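Local coordinates for ABC-type transport system, sugar-family extracellular solute-binding protein (Peptoclostridium difficile 630, PDB 6HNK) that probably binds a small solute, perhaps a sugar, outside the cell and delivers it to an ABC transporter, at residues D137-D142 with Q254-E259. The protein carries 1 engineered substitution. Sequence-based numbering, arbitrary orientation.
Sequences DFVSVD and QGINYE
Asp137 accepts a hydrogen bond from the Tyr258 hydroxyl, OH to OD2 2.6 Å. The donor lies 33° out of the carboxylate plane, on the anti side. OD2 sits at the ring edge, near the plane of the ring, and the carboxylate is turned 64° against it. Asp137 CG stands between the backbone N and the carbonyl carbon (chi1 77°), which brings the carboxylate, and with it OD2, to the hydroxyl. Asp137 CB lies 3.7 Å from Tyr258 CE1. The other oxygen, OD1, is bonded to Ser114 OG, so both ends of the carboxylate are held.

Ile256 reaches the backbone of Asp137 and the side chain of Val139. Its extended chain carries CD1 to 3.5 Å from the backbone O of Asp137. Lower on the same chain, Ile256 CG1 meets Val139 CG1 at 3.7 Å, the two side chains lying alongside each other and pointing opposite ways. Val139 CG1 also rests 3.8 Å from Gln254 O.

The contact pairs two of the strand-to-helix crossings between the lobes, an arrangement characteristic of the periplasmic binding protein fold. Residues 137-142 run from strand 134-136 of one sheet to helix 141-145. Residues 254-259 leave strand 252-256 of the other sheet and enter helix 258-273, where Tyr258 packs on helix 35-50.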
ATOM      1  N   ASP A 137      -1.306   2.841   4.813  1.00 59.81           N
ATOM      2  CA  ASP A 137      -1.187   1.576   4.064  1.00 60.79           C
ATOM      3  C   ASP A 137       0.281   1.165   3.890  1.00 62.43           C
ATOM      4  O   ASP A 137       0.637   0.509   2.900  1.00 62.52           O
ATOM      5  CB  ASP A 137      -1.938   1.638   2.704  1.00 63.43           C
ATOM      6  CG  ASP A 137      -1.181   2.431   1.591  1.00 66.01           C
ATOM      7  OD1 ASP A 137      -0.242   3.206   1.886  1.00 67.78           O
ATOM      8  OD2 ASP A 137      -1.539   2.276   0.399  1.00 61.53           O
ATOM      9  N   PHE A 138       1.125   1.529   4.860  1.00 62.44           N
ATOM     10  CA  PHE A 138       2.565   1.289   4.762  1.00 61.68           C
ATOM     11  C   PHE A 138       2.867  -0.165   5.065  1.00 62.40           C
ATOM     12  O   PHE A 138       2.286  -0.742   5.985  1.00 60.98           O
ATOM     13  CB  PHE A 138       3.328   2.177   5.738  1.00 63.00           C
ATOM     14  CG  PHE A 138       4.815   2.166   5.535  1.00 64.08           C
ATOM     15  CD1 PHE A 138       5.386   2.841   4.464  1.00 66.88           C
ATOM     16  CD2 PHE A 138       5.652   1.502   6.425  1.00 65.88           C
ATOM     17  CE1 PHE A 138       6.765   2.853   4.280  1.00 68.54           C
ATOM     18  CE2 PHE A 138       7.029   1.512   6.248  1.00 67.57           C
ATOM     19  CZ  PHE A 138       7.587   2.187   5.174  1.00 67.51           C
ATOM     20  N   VAL A 139       3.765  -0.746   4.271  1.00 63.44           N
ATOM     21  CA  VAL A 139       4.293  -2.087   4.519  1.00 62.33           C
ATOM     22  C   VAL A 139       5.814  -1.972   4.475  1.00 60.84           C
ATOM     23  O   VAL A 139       6.392  -1.577   3.461  1.00 56.67           O
ATOM     24  CB  VAL A 139       3.744  -3.152   3.526  1.00 62.57           C
ATOM     25  CG1 VAL A 139       2.241  -3.310   3.709  1.00 62.08           C
ATOM     26  CG2 VAL A 139       4.052  -2.820   2.065  1.00 64.84           C
ATOM     27  N   SER A 140       6.460  -2.280   5.595  1.00 60.28           N
ATOM     28  CA  SER A 140       7.908  -2.142   5.701  1.00 55.04           C
ATOM     29  C   SER A 140       8.636  -3.187   4.859  1.00 54.79           C
ATOM     30  O   SER A 140       8.061  -4.197   4.454  1.00 54.11           O
ATOM     31  CB  SER A 140       8.338  -2.245   7.164  1.00 51.73           C
ATOM     32  OG  SER A 140       7.787  -3.402   7.767  1.00 53.68           O
ATOM     33  N   VAL A 141       9.908  -2.917   4.589  1.00 57.67           N
ATOM     34  CA  VAL A 141      10.818  -3.918   4.012  1.00 59.05           C
ATOM     35  C   VAL A 141      10.950  -5.133   4.935  1.00 58.90           C
ATOM     36  O   VAL A 141      11.123  -6.247   4.459  1.00 63.84           O
ATOM     37  CB  VAL A 141      12.232  -3.349   3.703  1.00 61.93           C
ATOM     38  CG1 VAL A 141      12.159  -2.256   2.629  1.00 61.40           C
ATOM     39  CG2 VAL A 141      12.943  -2.849   4.971  1.00 63.43           C
ATOM     40  N   ASP A 142      10.867  -4.899   6.245  1.00 57.23           N
ATOM     41  CA  ASP A 142      10.899  -5.962   7.247  1.00 58.26           C
ATOM     42  C   ASP A 142       9.747  -6.940   7.067  1.00 59.15           C
ATOM     43  O   ASP A 142       9.965  -8.151   7.024  1.00 59.49           O
ATOM     44  CB  ASP A 142      10.846  -5.380   8.659  1.00 59.40           C
ATOM     45  CG  ASP A 142      12.071  -4.536   8.996  1.00 65.25           C
ATOM     46  OD1 ASP A 142      12.295  -3.482   8.332  1.00 65.39           O
ATOM     47  OD2 ASP A 142      12.807  -4.931   9.933  1.00 68.93           O
ATOM     48  N   GLN A 254       3.831  -9.265   0.892  1.00 48.07           N
ATOM     49  CA  GLN A 254       3.081  -9.115   2.113  1.00 53.98           C
ATOM     50  C   GLN A 254       2.098  -7.958   1.892  1.00 57.90           C
ATOM     51  O   GLN A 254       2.269  -6.858   2.420  1.00 64.17           O
ATOM     52  CB  GLN A 254       4.057  -8.885   3.271  1.00 55.15           C
ATOM     53  CG  GLN A 254       3.472  -9.181   4.644  1.00 57.78           C
ATOM     54  CD  GLN A 254       3.783 -10.574   5.175  1.00 56.50           C
ATOM     55  OE1 GLN A 254       4.939 -11.015   5.176  1.00 53.80           O
ATOM     56  NE2 GLN A 254       2.752 -11.256   5.677  1.00 54.85           N
ATOM     57  N   GLY A 255       1.072  -8.222   1.081  1.00 60.43           N
ATOM     58  CA  GLY A 255       0.056  -7.215   0.721  1.00 60.93           C
ATOM     59  C   GLY A 255      -1.041  -7.034   1.756  1.00 61.88           C
ATOM     60  O   GLY A 255      -1.288  -7.935   2.560  1.00 64.30           O
ATOM     61  N   ILE A 256      -1.703  -5.872   1.732  1.00 64.81           N
ATOM     62  CA  ILE A 256      -2.763  -5.540   2.710  1.00 65.81           C
ATOM     63  C   ILE A 256      -4.136  -5.881   2.154  1.00 64.16           C
ATOM     64  O   ILE A 256      -4.356  -5.783   0.938  1.00 63.18           O
ATOM     65  CB  ILE A 256      -2.764  -4.041   3.102  1.00 68.71           C
ATOM     66  CG1 ILE A 256      -1.423  -3.644   3.709  1.00 67.41           C
ATOM     67  CG2 ILE A 256      -3.877  -3.739   4.113  1.00 74.14           C
ATOM     68  CD1 ILE A 256      -1.326  -2.176   4.043  1.00 68.03           C
ATOM     69  N   ASN A 257      -5.046  -6.284   3.048  1.00 62.06           N
ATOM     70  CA  ASN A 257      -6.463  -6.405   2.717  1.00 64.91           C
ATOM     71  C   ASN A 257      -7.090  -5.015   2.880  1.00 64.21           C
ATOM     72  O   ASN A 257      -7.338  -4.554   3.995  1.00 65.13           O
ATOM     73  CB  ASN A 257      -7.159  -7.449   3.601  1.00 67.14           C
ATOM     74  CG  ASN A 257      -8.477  -7.941   3.007  1.00 69.38           C
ATOM     75  OD1 ASN A 257      -9.280  -7.154   2.507  1.00 71.63           O
ATOM     76  ND2 ASN A 257      -8.707  -9.253   3.071  1.00 69.98           N
ATOM     77  N   TYR A 258      -7.321  -4.346   1.753  1.00 61.73           N
ATOM     78  CA  TYR A 258      -7.756  -2.953   1.752  1.00 59.73           C
ATOM     79  C   TYR A 258      -9.204  -2.786   2.207  1.00 59.53           C
ATOM     80  O   TYR A 258      -9.547  -1.770   2.812  1.00 59.30           O
ATOM     81  CB  TYR A 258      -7.522  -2.304   0.379  1.00 58.74           C
ATOM     82  CG  TYR A 258      -6.123  -1.747   0.224  1.00 58.32           C
ATOM     83  CD1 TYR A 258      -5.783  -0.520   0.789  1.00 58.77           C
ATOM     84  CD2 TYR A 258      -5.134  -2.447  -0.467  1.00 57.25           C
ATOM     85  CE1 TYR A 258      -4.502   0.003   0.660  1.00 59.03           C
ATOM     86  CE2 TYR A 258      -3.852  -1.932  -0.598  1.00 56.50           C
ATOM     87  CZ  TYR A 258      -3.541  -0.706  -0.035  1.00 58.13           C
ATOM     88  OH  TYR A 258      -2.275  -0.179  -0.152  1.00 58.40           O
ATOM     89  N   GLU A 259     -10.047  -3.775   1.933  1.00 58.49           N
ATOM     90  CA  GLU A 259     -11.392  -3.794   2.507  1.00 58.73           C
ATOM     91  C   GLU A 259     -11.368  -3.732   4.045  1.00 58.26           C
ATOM     92  O   GLU A 259     -12.192  -3.053   4.645  1.00 55.30           O
ATOM     93  CB  GLU A 259     -12.181  -5.015   2.016  1.00 56.44           C
ATOM     94  CG  GLU A 259     -13.618  -5.051   2.525  1.00 56.76           C
ATOM     95  CD  GLU A 259     -14.596  -5.740   1.585  1.00 56.20           C
ATOM     96  OE1 GLU A 259     -14.204  -6.082   0.449  1.00 54.37           O
ATOM     97  OE2 GLU A 259     -15.770  -5.934   1.986  1.00 53.96           O
TER